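Local coordinates for protein phosphothreonine lyase ospF (Shigella flexneri, PDB 3I0U) that probably removes phosphate irreversibly from phosphothreonine by beta-elimination, as a secreted type III effector lyase of a bacterial pathogen, at residues R23-Y28 with Y145-L150. Numbering follows the deposited sequence.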
# COMPACT_ATOMS: atom_id res chain seq x y z
N ARG A 23 -4.27 -18.06 -8.01
CA ARG A 23 -3.84 -19.25 -7.29
C ARG A 23 -2.92 -20.13 -8.16
O ARG A 23 -2.24 -21.03 -7.64
CB ARG A 23 -5.07 -20.02 -6.77
CG ARG A 23 -6.07 -19.11 -6.03
CD ARG A 23 -6.94 -19.87 -5.02
NE ARG A 23 -6.21 -20.08 -3.75
CZ ARG A 23 -5.70 -21.25 -3.39
NH1 ARG A 23 -5.05 -21.35 -2.23
NH2 ARG A 23 -5.82 -22.30 -4.20
N GLN A 24 -2.87 -19.84 -9.46
CA GLN A 24 -1.97 -20.53 -10.39
C GLN A 24 -0.52 -20.04 -10.34
O GLN A 24 0.41 -20.80 -10.67
CB GLN A 24 -2.50 -20.47 -11.83
CG GLN A 24 -3.40 -21.65 -12.14
CD GLN A 24 -3.89 -21.68 -13.58
OE1 GLN A 24 -4.61 -20.77 -14.01
NE2 GLN A 24 -3.52 -22.73 -14.32
N TYR A 25 -0.33 -18.78 -9.92
CA TYR A 25 0.98 -18.16 -9.85
C TYR A 25 1.79 -18.63 -8.65
O TYR A 25 1.24 -18.76 -7.54
CB TYR A 25 0.81 -16.65 -9.74
CG TYR A 25 0.20 -15.99 -10.95
CD1 TYR A 25 0.74 -16.24 -12.25
CD2 TYR A 25 -0.90 -15.11 -10.81
CE1 TYR A 25 0.19 -15.61 -13.38
CE2 TYR A 25 -1.44 -14.47 -11.92
CZ TYR A 25 -0.89 -14.73 -13.20
OH TYR A 25 -1.43 -14.10 -14.29
N PRO A 26 3.12 -18.79 -8.83
CA PRO A 26 3.98 -19.12 -7.70
C PRO A 26 4.17 -17.90 -6.83
O PRO A 26 3.87 -16.79 -7.27
CB PRO A 26 5.31 -19.46 -8.35
CG PRO A 26 5.31 -18.72 -9.61
CD PRO A 26 3.89 -18.64 -10.07
N ALA A 27 4.66 -18.12 -5.60
CA ALA A 27 5.00 -17.05 -4.65
C ALA A 27 5.89 -15.98 -5.31
O ALA A 27 6.82 -16.30 -6.03
CB ALA A 27 5.67 -17.64 -3.42
N TYR A 28 5.56 -14.73 -5.10
CA TYR A 28 6.28 -13.63 -5.73
C TYR A 28 7.25 -12.95 -4.79
O TYR A 28 6.95 -12.70 -3.62
CB TYR A 28 5.28 -12.59 -6.24
CG TYR A 28 5.82 -11.68 -7.31
CD1 TYR A 28 5.73 -12.01 -8.66
CD2 TYR A 28 6.43 -10.49 -6.96
CE1 TYR A 28 6.25 -11.15 -9.64
CE2 TYR A 28 6.95 -9.64 -7.91
CZ TYR A 28 6.86 -9.96 -9.23
OH TYR A 28 7.38 -9.04 -10.13
N TYR A 145 -8.38 -4.77 -13.25
CA TYR A 145 -7.16 -5.30 -12.70
C TYR A 145 -6.78 -6.60 -13.34
O TYR A 145 -7.63 -7.47 -13.49
CB TYR A 145 -7.36 -5.52 -11.23
CG TYR A 145 -7.62 -4.26 -10.47
CD1 TYR A 145 -6.66 -3.25 -10.43
CD2 TYR A 145 -8.81 -4.07 -9.76
CE1 TYR A 145 -6.87 -2.09 -9.71
CE2 TYR A 145 -9.03 -2.92 -9.02
CZ TYR A 145 -8.05 -1.94 -9.01
OH TYR A 145 -8.22 -0.78 -8.30
N SER A 146 -5.51 -6.75 -13.71
CA SER A 146 -5.03 -8.01 -14.21
C SER A 146 -4.78 -8.92 -13.05
O SER A 146 -4.53 -8.46 -11.95
CB SER A 146 -3.75 -7.82 -15.00
OG SER A 146 -2.69 -7.56 -14.14
N ALA A 147 -4.81 -10.22 -13.31
CA ALA A 147 -4.54 -11.22 -12.29
C ALA A 147 -3.13 -11.14 -11.63
O ALA A 147 -2.98 -11.49 -10.47
CB ALA A 147 -4.79 -12.57 -12.84
N LEU A 148 -2.13 -10.68 -12.39
CA LEU A 148 -0.75 -10.65 -11.95
C LEU A 148 -0.64 -9.53 -11.00
O LEU A 148 -0.01 -9.69 -9.93
CB LEU A 148 0.22 -10.34 -13.08
CG LEU A 148 1.62 -10.95 -13.15
CD1 LEU A 148 2.49 -10.03 -13.95
CD2 LEU A 148 2.30 -11.29 -11.84
N LEU A 149 -1.24 -8.39 -11.38
CA LEU A 149 -1.24 -7.21 -10.53
C LEU A 149 -1.81 -7.62 -9.18
O LEU A 149 -1.15 -7.48 -8.16
CB LEU A 149 -2.07 -6.09 -11.15
CG LEU A 149 -1.72 -4.60 -10.91
CD1 LEU A 149 -2.98 -3.80 -10.68
CD2 LEU A 149 -0.75 -4.34 -9.75
N LEU A 150 -3.02 -8.18 -9.21
CA LEU A 150 -3.70 -8.63 -8.00
C LEU A 150 -2.93 -9.65 -7.18
O LEU A 150 -2.98 -9.60 -5.95
CB LEU A 150 -5.07 -9.20 -8.32
CG LEU A 150 -6.08 -8.23 -8.91
CD1 LEU A 150 -7.29 -8.99 -9.37
CD2 LEU A 150 -6.45 -7.15 -7.89
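Tyr-25 points the CE2 and OH end of its ring at the first turn of helix 147-166, meeting Ala-147 and Leu-148 obliquely. The pair illustrates how one ring can supply most of the side-chain contact between an irregular segment and an N-capped helix start, while backbone hydrogen bonds to His-151 and Gln-155 hold the segment further along the helix. Segment 23-28 has just left helix 11-22, and the sequence between the two partners includes most strands of the antiparallel sheet of this phosphothreonine lyase fold.

The closer-packed part is the ring side bearing CE2. With CG anti to its carbonyl carbon (chi1 -66°), the ring reaches the helix, bringing CE2 to 4.0 Å from Ala-147 CB and to 3.9 Å from Leu-148 CA. Ala-147 O also approaches the ring obliquely, 3.7 Å from CE2. Buried Ala-147 is backed by Gln-21 of helix 11-22, and His-151, one turn further along, meets the Tyr-25 ring with its own while its NE2 hydrogen-bonds Pro-26 O.

Toward solvent the fit slackens. Leu-148 is exposed, and its CB lies 4.3 Å from Tyr-25 OH; Tyr-28 turns its CB to the helix too, but its CE1 comes no nearer than 4.5 Å to Leu-148 CD2, and its backbone N hydrogen-bonds Gln-155 OE1 two turns along. Between the segments, ring carbons and OH meet the Ala-147 methyl and helix backbone in van der Waals contact without hydrogen bonds, burying about 171 Å².

Ser-146, also hydrogen-bonded to Asp-139 OD2, caps the helix start: its OG accepts from Leu-149 N at 3.2 Å (161°).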